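Long-range contacts in separin (Saccharomyces cerevisiae, PDB 5U1T), which cleaves the MCD1/SCC1 subunit of cohesin as a caspase-like cysteine protease, releasing sister chromatids at the onset of anaphase: residues Ser1246-Leu1254 with Tyr1346-Ile1355; Phe1258-Asn1269 with Leu1335-Ile1343. All coordinates share one frame; numbering follows the deposited sequence.

Interaction 1: residues Ser1246-Leu1254 with Tyr1346-Ile1355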
loop_
_atom_site.group_PDB
_atom_site.type_symbol
_atom_site.label_atom_id
_atom_site.label_comp_id
_atom_site.label_asym_id
_atom_site.label_seq_id
_atom_site.Cartn_x
_atom_site.Cartn_y
_atom_site.Cartn_z
ATOM N N SER A 1246 -32.731 40.177 -30.931
ATOM C CA SER A 1246 -33.870 41.082 -30.948
ATOM C C SER A 1246 -35.155 40.401 -30.482
ATOM O O SER A 1246 -35.486 39.282 -30.907
ATOM C CB SER A 1246 -34.070 41.683 -32.343
ATOM O OG SER A 1246 -35.377 42.203 -32.478
ATOM N N PRO A 1247 -35.881 41.084 -29.588
ATOM C CA PRO A 1247 -37.145 40.595 -29.044
ATOM C C PRO A 1247 -38.303 40.767 -30.013
ATOM O O PRO A 1247 -39.399 40.342 -29.669
ATOM C CB PRO A 1247 -37.341 41.466 -27.808
ATOM C CG PRO A 1247 -36.647 42.725 -28.144
ATOM C CD PRO A 1247 -35.454 42.337 -28.946
ATOM N N GLU A 1248 -38.068 41.363 -31.189
ATOM C CA GLU A 1248 -39.134 41.666 -32.152
ATOM C C GLU A 1248 -39.638 40.440 -32.916
ATOM O O GLU A 1248 -38.844 39.606 -33.342
ATOM C CB GLU A 1248 -38.644 42.704 -33.164
ATOM C CG GLU A 1248 -38.369 44.083 -32.603
ATOM C CD GLU A 1248 -37.994 45.097 -33.693
ATOM O OE1 GLU A 1248 -38.342 44.889 -34.879
ATOM O OE2 GLU A 1248 -37.340 46.113 -33.372
ATOM N N VAL A 1249 -40.952 40.336 -33.108
ATOM C CA VAL A 1249 -41.494 39.337 -34.034
ATOM C C VAL A 1249 -42.018 39.988 -35.321
ATOM O O VAL A 1249 -42.842 40.908 -35.266
ATOM C CB VAL A 1249 -42.634 38.533 -33.408
ATOM C CG1 VAL A 1249 -42.921 37.291 -34.246
ATOM C CG2 VAL A 1249 -42.292 38.158 -31.985
ATOM N N VAL A 1250 -41.562 39.520 -36.481
ATOM C CA VAL A 1250 -42.023 40.124 -37.730
ATOM C C VAL A 1250 -43.499 39.804 -37.979
ATOM O O VAL A 1250 -43.949 38.692 -37.710
ATOM C CB VAL A 1250 -41.176 39.663 -38.949
ATOM C CG1 VAL A 1250 -39.702 39.876 -38.671
ATOM C CG2 VAL A 1250 -41.452 38.204 -39.294
ATOM N N ASP A 1251 -44.254 40.793 -38.458
ATOM C CA ASP A 1251 -45.602 40.540 -38.962
ATOM C C ASP A 1251 -45.522 39.648 -40.198
ATOM O O ASP A 1251 -44.856 39.983 -41.180
ATOM C CB ASP A 1251 -46.328 41.843 -39.299
ATOM C CG ASP A 1251 -47.647 41.606 -40.030
ATOM O OD1 ASP A 1251 -48.218 40.493 -39.947
ATOM O OD2 ASP A 1251 -48.129 42.549 -40.694
ATOM N N ASN A 1252 -46.217 38.521 -40.154
ATOM C CA ASN A 1252 -46.091 37.546 -41.217
ATOM C C ASN A 1252 -46.571 38.019 -42.603
ATOM O O ASN A 1252 -45.956 37.659 -43.620
ATOM C CB ASN A 1252 -46.823 36.265 -40.830
ATOM C CG ASN A 1252 -46.698 35.184 -41.895
ATOM O OD1 ASN A 1252 -47.598 35.016 -42.740
ATOM N ND2 ASN A 1252 -45.573 34.453 -41.875
ATOM N N SER A 1253 -47.645 38.811 -42.658
ATOM C CA SER A 1253 -48.151 39.277 -43.949
ATOM C C SER A 1253 -47.148 40.226 -44.592
ATOM O O SER A 1253 -46.859 40.143 -45.796
ATOM C CB SER A 1253 -49.520 39.964 -43.807
ATOM O OG SER A 1253 -49.578 40.847 -42.690
ATOM N N LEU A 1254 -46.607 41.122 -43.773
ATOM C CA LEU A 1254 -45.609 42.073 -44.234
ATOM C C LEU A 1254 -44.309 41.382 -44.636
ATOM O O LEU A 1254 -43.674 41.776 -45.613
ATOM C CB LEU A 1254 -45.337 43.109 -43.146
ATOM C CG LEU A 1254 -46.439 44.134 -42.897
ATOM C CD1 LEU A 1254 -46.052 44.974 -41.723
ATOM C CD2 LEU A 1254 -46.628 45.002 -44.108
ATOM N N TYR A 1346 -41.183 48.921 -44.067
ATOM C CA TYR A 1346 -41.660 47.867 -43.186
ATOM C C TYR A 1346 -41.818 48.386 -41.763
ATOM O O TYR A 1346 -42.864 48.187 -41.124
ATOM C CB TYR A 1346 -40.716 46.668 -43.204
ATOM C CG TYR A 1346 -41.074 45.677 -42.130
ATOM C CD1 TYR A 1346 -42.080 44.742 -42.335
ATOM C CD2 TYR A 1346 -40.438 45.702 -40.891
ATOM C CE1 TYR A 1346 -42.419 43.855 -41.354
ATOM C CE2 TYR A 1346 -40.779 44.836 -39.919
ATOM C CZ TYR A 1346 -41.762 43.908 -40.148
ATOM O OH TYR A 1346 -42.094 43.023 -39.151
ATOM N N ARG A 1347 -40.760 49.027 -41.268
ATOM C CA ARG A 1347 -40.770 49.640 -39.949
ATOM C C ARG A 1347 -41.923 50.643 -39.803
ATOM O O ARG A 1347 -42.570 50.701 -38.763
ATOM C CB ARG A 1347 -39.437 50.340 -39.676
ATOM C CG ARG A 1347 -38.199 49.477 -39.901
ATOM C CD ARG A 1347 -38.114 48.344 -38.924
ATOM N NE ARG A 1347 -37.716 48.810 -37.607
ATOM C CZ ARG A 1347 -37.520 48.002 -36.572
ATOM N NH1 ARG A 1347 -37.676 46.693 -36.717
ATOM N NH2 ARG A 1347 -37.159 48.492 -35.398
ATOM N N ALA A 1348 -42.177 51.424 -40.850
ATOM C CA ALA A 1348 -43.153 52.503 -40.777
ATOM C C ALA A 1348 -44.579 51.971 -40.687
ATOM O O ALA A 1348 -45.504 52.720 -40.382
ATOM C CB ALA A 1348 -43.012 53.434 -41.993
ATOM N N THR A 1349 -44.755 50.682 -40.954
ATOM C CA THR A 1349 -46.091 50.126 -41.097
ATOM C C THR A 1349 -46.293 48.889 -40.261
ATOM O O THR A 1349 -47.407 48.372 -40.173
ATOM C CB THR A 1349 -46.382 49.752 -42.546
ATOM O OG1 THR A 1349 -47.781 49.484 -42.695
ATOM C CG2 THR A 1349 -45.600 48.508 -42.925
ATOM N N MET A 1350 -45.204 48.406 -39.667
ATOM C CA MET A 1350 -45.207 47.149 -38.922
ATOM C C MET A 1350 -46.102 47.179 -37.698
ATOM O O MET A 1350 -46.362 48.230 -37.108
ATOM C CB MET A 1350 -43.797 46.786 -38.479
ATOM C CG MET A 1350 -43.172 47.848 -37.620
ATOM S SD MET A 1350 -41.673 47.287 -36.789
ATOM C CE MET A 1350 -42.341 46.393 -35.380
ATOM N N THR A 1351 -46.569 45.995 -37.332
ATOM C CA THR A 1351 -47.179 45.766 -36.034
ATOM C C THR A 1351 -46.076 45.513 -34.994
ATOM O O THR A 1351 -45.060 44.881 -35.307
ATOM C CB THR A 1351 -48.139 44.560 -36.092
ATOM O OG1 THR A 1351 -47.410 43.389 -36.512
ATOM C CG2 THR A 1351 -49.265 44.830 -37.083
ATOM N N THR A 1352 -46.272 45.995 -33.762
ATOM C CA THR A 1352 -45.311 45.738 -32.666
ATOM C C THR A 1352 -45.677 44.538 -31.784
ATOM O O THR A 1352 -46.258 44.688 -30.711
ATOM C CB THR A 1352 -45.159 46.960 -31.731
ATOM O OG1 THR A 1352 -44.903 48.133 -32.514
ATOM C CG2 THR A 1352 -43.999 46.736 -30.729
ATOM N N ASN A 1353 -45.335 43.345 -32.244
ATOM C CA ASN A 1353 -45.492 42.143 -31.434
ATOM C C ASN A 1353 -44.121 41.595 -31.134
ATOM O O ASN A 1353 -43.333 41.319 -32.041
ATOM C CB ASN A 1353 -46.347 41.093 -32.147
ATOM C CG ASN A 1353 -47.819 41.495 -32.222
ATOM O OD1 ASN A 1353 -48.304 42.308 -31.415
ATOM N ND2 ASN A 1353 -48.543 40.917 -33.190
ATOM N N SER A 1354 -43.822 41.454 -29.855
ATOM C CA SER A 1354 -42.520 40.960 -29.456
ATOM C C SER A 1354 -42.663 39.739 -28.554
ATOM O O SER A 1354 -43.765 39.418 -28.097
ATOM C CB SER A 1354 -41.742 42.075 -28.764
ATOM O OG SER A 1354 -42.454 42.555 -27.643
ATOM N N ILE A 1355 -41.551 39.046 -28.311
ATOM C CA ILE A 1355 -41.567 37.921 -27.396
ATOM C C ILE A 1355 -41.658 38.478 -25.988
ATOM O O ILE A 1355 -41.450 39.673 -25.764
ATOM C CB ILE A 1355 -40.332 36.989 -27.565
ATOM C CG1 ILE A 1355 -39.007 37.769 -27.545
ATOM C CG2 ILE A 1355 -40.447 36.177 -28.853
ATOM C CD1 ILE A 1355 -38.363 37.890 -26.169
#
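Arg-1347 takes the carboxylate of Glu-1248 end-on, one terminal nitrogen to each oxygen: NH1 lies 2.7 Å from OE1 of Glu-1248, and NH2 lies 3.1 Å from its OE2. Both oxygens offer their syn lone pairs, and the two flat groups are nearly coplanar, with 25° between their planes. The arginine chain, bent at chi2 and chi3, turns its guanidinium back to meet a glutamate that runs out extended beyond CG. SD of Met-1350 rests over one face of the guanidinium, near its rim, and NH1 also donates to the carbonyl of Leu-1294. Replaced by an alanine, this glutamate would probably leave the guanidinium without its countercharge and freer to turn, with that backbone carbonyl as one remaining tie.

Two backbone bonds join the short strands. Ile-1355 N donates to Pro-1247 O at 2.9 Å, and Val-1249 N to Asn-1353 O at 2.8 Å; between these bonds Glu-1248 and Ser-1354 form an antiparallel non-hydrogen-bonded pair. Further along, the hydroxyl of Tyr-1346 accepts from the backbone N of Asp-1251, 3.2 Å from OH. The side chain of Asp-1251, the N-cap of helix 1252-1269, accepts from Ser-1253 N.

Apolar groups fill in around this frame. With CG of Tyr-1346 anti to the backbone N (chi1 170°), the ring reaches Leu-1254, whose CB meets the ring edge 3.5 Å from CE1. Leu-1254 and Thr-1349 come tip to tip, while Ile-1355 lies against Pro-1247 and Val-1249. Beside a short, weakly bonded antiparallel pairing within a mixed sheet, a bidentate salt bridge and a tyrosine hydroxyl thus join the start of helix 1252-1269 to the chain around the end of helix 1332-1347, through charged, polar and apolar contacts together.

Interaction 2: residues Phe1258-Asn1269 with Leu1335-Ile1343; sequences FKDKFYEILHQN and LHVQLEEQI
Ile-1265 is the knob of this helix pair, set into a hole made by Leu-1335, Gln-1338, Leu-1339 and Gln-1342. Its two branches divide the work: CG2 approaches CD2 of Leu-1335 at 3.8 Å, while CD1 lies equally close, 3.8 Å, to CB of Gln-1338. The segments run antiparallel, their axes at 176° and 10.3 Å apart at closest approach.

The other carbon-to-carbon contacts lie largely along one flank of this knob. Phe-1258 turns an edge to the CB methylene of Gln-1342, which is 3.7 Å from CE1 of the ring; the first torsion, with CG anti to the backbone N (chi1 178°), swings the ring across to the partner helix. One turn on, Phe-1262 meets CD2 of Leu-1339 with its own ring edge, CD1 at 4.1 Å. At the far end Leu-1335 CD2 also packs on the CB methylene of Asn-1269, at 3.7 Å.

Polar groups lie mainly toward the other flank. ND2 of Asn-1269 donates to OE1 of Gln-1338 across 2.9 Å; the acceptor is in the asparagine amide plane, but the donor is tilted 25° from the carbonyl plane of the glutamine. The same ND2 makes a weak bond to the carbonyl of Ile-1265, so the asparagine also ties back to its own helix. Gln-1342, bent at chi2, brings OE1 within 3.6 Å of CG of Lys-1261, a van der Waals contact of an amide oxygen with the lysine's methylene chain, the two side chains crossing at about a right angle.

This antiparallel pair has further helical neighbours: helix 1287-1294 packs on Phe-1258 and Phe-1262, and helix 1303-1320 on Leu-1335 and Leu-1339. Strands 1248-1249 and 1353-1362 adjoin the pair in sequence, just before helix 1252-1269 and after helix 1332-1347.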
loop_
_atom_site.group_PDB
_atom_site.type_symbol
_atom_site.label_atom_id
_atom_site.label_comp_id
_atom_site.label_asym_id
_atom_site.label_seq_id
_atom_site.Cartn_x
_atom_site.Cartn_y
_atom_site.Cartn_z
ATOM N N PHE A 1258 -41.981 41.602 -48.104
ATOM C CA PHE A 1258 -40.565 41.952 -48.028
ATOM C C PHE A 1258 -39.675 40.895 -48.690
ATOM O O PHE A 1258 -38.619 41.216 -49.254
ATOM C CB PHE A 1258 -40.092 42.151 -46.589
ATOM C CG PHE A 1258 -38.628 42.462 -46.500
ATOM C CD1 PHE A 1258 -38.147 43.697 -46.907
ATOM C CD2 PHE A 1258 -37.727 41.509 -46.054
ATOM C CE1 PHE A 1258 -36.812 43.991 -46.848
ATOM C CE2 PHE A 1258 -36.370 41.793 -45.992
ATOM C CZ PHE A 1258 -35.911 43.033 -46.386
ATOM N N LYS A 1259 -40.105 39.638 -48.612
ATOM C CA LYS A 1259 -39.299 38.547 -49.127
ATOM C C LYS A 1259 -39.263 38.593 -50.663
ATOM O O LYS A 1259 -38.196 38.409 -51.269
ATOM C CB LYS A 1259 -39.825 37.198 -48.616
ATOM C CG LYS A 1259 -38.870 36.049 -48.861
ATOM C CD LYS A 1259 -39.167 34.910 -47.928
ATOM C CE LYS A 1259 -40.093 33.910 -48.551
ATOM N NZ LYS A 1259 -39.721 32.544 -48.084
ATOM N N ASP A 1260 -40.416 38.859 -51.277
ATOM C CA ASP A 1260 -40.502 39.047 -52.722
ATOM C C ASP A 1260 -39.542 40.135 -53.185
ATOM O O ASP A 1260 -38.796 39.960 -54.152
ATOM C CB ASP A 1260 -41.926 39.409 -53.141
ATOM C CG ASP A 1260 -42.850 38.207 -53.205
ATOM O OD1 ASP A 1260 -42.367 37.062 -53.191
ATOM O OD2 ASP A 1260 -44.081 38.409 -53.288
ATOM N N LYS A 1261 -39.562 41.259 -52.474
ATOM C CA LYS A 1261 -38.733 42.413 -52.823
ATOM C C LYS A 1261 -37.242 42.130 -52.639
ATOM O O LYS A 1261 -36.430 42.345 -53.555
ATOM C CB LYS A 1261 -39.151 43.624 -51.987
ATOM C CG LYS A 1261 -40.520 44.174 -52.364
ATOM C CD LYS A 1261 -40.487 44.833 -53.722
ATOM C CE LYS A 1261 -41.763 45.627 -53.938
ATOM N NZ LYS A 1261 -41.640 46.707 -54.988
ATOM N N PHE A 1262 -36.914 41.665 -51.434
ATOM C CA PHE A 1262 -35.601 41.178 -51.067
ATOM C C PHE A 1262 -35.005 40.336 -52.186
ATOM O O PHE A 1262 -33.927 40.643 -52.683
ATOM C CB PHE A 1262 -35.693 40.370 -49.761
ATOM C CG PHE A 1262 -34.422 39.665 -49.386
ATOM C CD1 PHE A 1262 -33.387 40.355 -48.777
ATOM C CD2 PHE A 1262 -34.267 38.299 -49.638
ATOM C CE1 PHE A 1262 -32.213 39.703 -48.436
ATOM C CE2 PHE A 1262 -33.097 37.641 -49.310
ATOM C CZ PHE A 1262 -32.065 38.343 -48.709
ATOM N N TYR A 1263 -35.710 39.292 -52.607
ATOM C CA TYR A 1263 -35.188 38.453 -53.682
ATOM C C TYR A 1263 -35.085 39.197 -55.006
ATOM O O TYR A 1263 -34.110 39.020 -55.723
ATOM C CB TYR A 1263 -36.025 37.187 -53.851
ATOM C CG TYR A 1263 -35.616 36.115 -52.871
ATOM C CD1 TYR A 1263 -34.379 35.479 -52.974
ATOM C CD2 TYR A 1263 -36.452 35.756 -51.825
ATOM C CE1 TYR A 1263 -34.001 34.502 -52.068
ATOM C CE2 TYR A 1263 -36.081 34.788 -50.914
ATOM C CZ TYR A 1263 -34.858 34.164 -51.038
ATOM O OH TYR A 1263 -34.524 33.204 -50.116
ATOM N N GLU A 1264 -36.065 40.037 -55.333
ATOM C CA GLU A 1264 -35.962 40.808 -56.560
ATOM C C GLU A 1264 -34.693 41.645 -56.487
ATOM O O GLU A 1264 -33.890 41.654 -57.425
ATOM C CB GLU A 1264 -37.191 41.677 -56.774
ATOM C CG GLU A 1264 -36.983 42.916 -57.671
ATOM C CD GLU A 1264 -38.017 44.026 -57.355
ATOM O OE1 GLU A 1264 -38.813 43.847 -56.396
ATOM O OE2 GLU A 1264 -38.058 45.069 -58.063
ATOM N N ILE A 1265 -34.491 42.306 -55.356
ATOM C CA ILE A 1265 -33.286 43.103 -55.178
ATOM C C ILE A 1265 -31.988 42.288 -55.378
ATOM O O ILE A 1265 -31.066 42.752 -56.056
ATOM C CB ILE A 1265 -33.287 43.781 -53.805
ATOM C CG1 ILE A 1265 -34.377 44.853 -53.783
ATOM C CG2 ILE A 1265 -31.920 44.387 -53.503
ATOM C CD1 ILE A 1265 -34.843 45.227 -52.432
ATOM N N LEU A 1266 -31.920 41.072 -54.840
ATOM C CA LEU A 1266 -30.756 40.214 -55.077
ATOM C C LEU A 1266 -30.620 39.823 -56.558
ATOM O O LEU A 1266 -29.503 39.715 -57.089
ATOM C CB LEU A 1266 -30.825 38.958 -54.201
ATOM C CG LEU A 1266 -30.616 39.150 -52.689
ATOM C CD1 LEU A 1266 -30.538 37.812 -51.926
ATOM C CD2 LEU A 1266 -29.381 40.005 -52.408
ATOM N N HIS A 1267 -31.768 39.638 -57.214
ATOM C CA HIS A 1267 -31.827 39.191 -58.604
ATOM C C HIS A 1267 -31.207 40.216 -59.528
ATOM O O HIS A 1267 -30.464 39.870 -60.437
ATOM C CB HIS A 1267 -33.271 38.912 -59.024
ATOM C CG HIS A 1267 -33.408 38.253 -60.365
ATOM N ND1 HIS A 1267 -34.617 37.842 -60.871
ATOM C CD2 HIS A 1267 -32.482 37.930 -61.303
ATOM C CE1 HIS A 1267 -34.438 37.293 -62.056
ATOM N NE2 HIS A 1267 -33.157 37.341 -62.349
ATOM N N GLN A 1268 -31.491 41.484 -59.285
ATOM C CA GLN A 1268 -31.066 42.506 -60.221
ATOM C C GLN A 1268 -29.687 43.069 -59.898
ATOM O O GLN A 1268 -29.097 43.764 -60.720
ATOM C CB GLN A 1268 -32.105 43.630 -60.276
ATOM C CG GLN A 1268 -32.100 44.571 -59.086
ATOM C CD GLN A 1268 -33.193 45.662 -59.172
ATOM O OE1 GLN A 1268 -34.230 45.598 -58.467
ATOM N NE2 GLN A 1268 -32.959 46.668 -60.040
ATOM N N ASN A 1269 -29.146 42.739 -58.732
ATOM C CA ASN A 1269 -27.919 43.390 -58.283
ATOM C C ASN A 1269 -26.716 42.481 -58.014
ATOM O O ASN A 1269 -25.603 42.977 -57.819
ATOM C CB ASN A 1269 -28.229 44.199 -57.034
ATOM C CG ASN A 1269 -29.076 45.395 -57.335
ATOM O OD1 ASN A 1269 -28.782 46.147 -58.268
ATOM N ND2 ASN A 1269 -30.159 45.576 -56.573
ATOM N N LEU A 1335 -28.017 47.963 -53.762
ATOM C CA LEU A 1335 -28.379 47.147 -52.602
ATOM C C LEU A 1335 -28.760 48.057 -51.455
ATOM O O LEU A 1335 -29.822 47.921 -50.860
ATOM C CB LEU A 1335 -27.234 46.235 -52.152
ATOM C CG LEU A 1335 -26.868 44.989 -52.958
ATOM C CD1 LEU A 1335 -25.843 44.160 -52.211
ATOM C CD2 LEU A 1335 -28.104 44.170 -53.291
ATOM N N HIS A 1336 -27.863 48.988 -51.165
ATOM C CA HIS A 1336 -28.005 49.965 -50.098
ATOM C C HIS A 1336 -29.337 50.696 -50.185
ATOM O O HIS A 1336 -30.140 50.651 -49.239
ATOM C CB HIS A 1336 -26.822 50.945 -50.165
ATOM C CG HIS A 1336 -26.991 52.203 -49.368
ATOM N ND1 HIS A 1336 -26.258 53.341 -49.632
ATOM C CD2 HIS A 1336 -27.787 52.506 -48.309
ATOM C CE1 HIS A 1336 -26.606 54.293 -48.785
ATOM N NE2 HIS A 1336 -27.536 53.818 -47.976
ATOM N N VAL A 1337 -29.568 51.355 -51.322
ATOM C CA VAL A 1337 -30.740 52.193 -51.498
ATOM C C VAL A 1337 -32.028 51.393 -51.427
ATOM O O VAL A 1337 -32.937 51.744 -50.682
ATOM C CB VAL A 1337 -30.690 52.953 -52.850
ATOM C CG1 VAL A 1337 -32.059 53.505 -53.213
ATOM C CG2 VAL A 1337 -29.651 54.063 -52.798
ATOM N N GLN A 1338 -32.107 50.327 -52.214
ATOM C CA GLN A 1338 -33.329 49.531 -52.303
ATOM C C GLN A 1338 -33.647 48.752 -51.011
ATOM O O GLN A 1338 -34.806 48.597 -50.651
ATOM C CB GLN A 1338 -33.242 48.561 -53.490
ATOM C CG GLN A 1338 -33.439 49.206 -54.857
ATOM C CD GLN A 1338 -32.871 48.369 -56.015
ATOM O OE1 GLN A 1338 -32.395 47.251 -55.807
ATOM N NE2 GLN A 1338 -32.895 48.912 -57.222
ATOM N N LEU A 1339 -32.634 48.251 -50.309
ATOM C CA LEU A 1339 -32.910 47.498 -49.080
ATOM C C LEU A 1339 -33.362 48.413 -47.961
ATOM O O LEU A 1339 -34.283 48.080 -47.217
ATOM C CB LEU A 1339 -31.693 46.712 -48.626
ATOM C CG LEU A 1339 -31.478 45.362 -49.282
ATOM C CD1 LEU A 1339 -30.102 44.905 -48.907
ATOM C CD2 LEU A 1339 -32.518 44.350 -48.847
ATOM N N GLU A 1340 -32.703 49.565 -47.847
ATOM C CA GLU A 1340 -33.076 50.587 -46.868
ATOM C C GLU A 1340 -34.483 51.090 -47.100
ATOM O O GLU A 1340 -35.218 51.366 -46.158
ATOM C CB GLU A 1340 -32.120 51.771 -46.923
ATOM C CG GLU A 1340 -32.491 52.881 -45.966
ATOM C CD GLU A 1340 -31.313 53.749 -45.639
ATOM O OE1 GLU A 1340 -30.334 53.723 -46.416
ATOM O OE2 GLU A 1340 -31.353 54.443 -44.599
ATOM N N GLU A 1341 -34.833 51.218 -48.370
ATOM C CA GLU A 1341 -36.167 51.623 -48.768
ATOM C C GLU A 1341 -37.184 50.620 -48.243
ATOM O O GLU A 1341 -38.092 50.981 -47.494
ATOM C CB GLU A 1341 -36.241 51.751 -50.293
ATOM C CG GLU A 1341 -37.531 52.293 -50.867
ATOM C CD GLU A 1341 -37.554 52.224 -52.404
ATOM O OE1 GLU A 1341 -36.458 52.128 -53.046
ATOM O OE2 GLU A 1341 -38.679 52.267 -52.977
ATOM N N GLN A 1342 -37.023 49.354 -48.608
ATOM C CA GLN A 1342 -37.969 48.336 -48.168
ATOM C C GLN A 1342 -38.000 48.191 -46.628
ATOM O O GLN A 1342 -39.049 47.894 -46.058
ATOM C CB GLN A 1342 -37.655 46.988 -48.820
ATOM C CG GLN A 1342 -37.838 46.926 -50.327
ATOM C CD GLN A 1342 -39.108 47.623 -50.819
ATOM O OE1 GLN A 1342 -40.232 47.219 -50.499
ATOM N NE2 GLN A 1342 -38.925 48.680 -51.611
ATOM N N ILE A 1343 -36.865 48.401 -45.960
ATOM C CA ILE A 1343 -36.822 48.278 -44.507
ATOM C C ILE A 1343 -37.577 49.466 -43.880
ATOM O O ILE A 1343 -38.419 49.270 -43.004
ATOM C CB ILE A 1343 -35.349 48.171 -43.967
ATOM C CG1 ILE A 1343 -34.696 46.852 -44.409
ATOM C CG2 ILE A 1343 -35.302 48.248 -42.443
ATOM C CD1 ILE A 1343 -33.203 46.775 -44.136
#

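How the interactions relate
Both interactions join the same two helices, 1252-1269 and 1332-1347, and their centres are about 18 Å apart. Interaction 1 lies where these helices meet strands 1248-1249 and 1353-1362, whereas interaction 2 runs along their bodies. In chain order the segments come as 1246-1254, 1258-1269, 1335-1343 and 1346-1355, so the inner pair is enclosed by the outer one, with helices 1271-1275, 1287-1294 and 1303-1320 among the residues between. The result is an antiparallel helix pair connected at one end to strands of a mixed sheet. All four segments belong to the part of the chain recognised as peptidase family C50, and both contacts lie away from the probable catalytic cysteine.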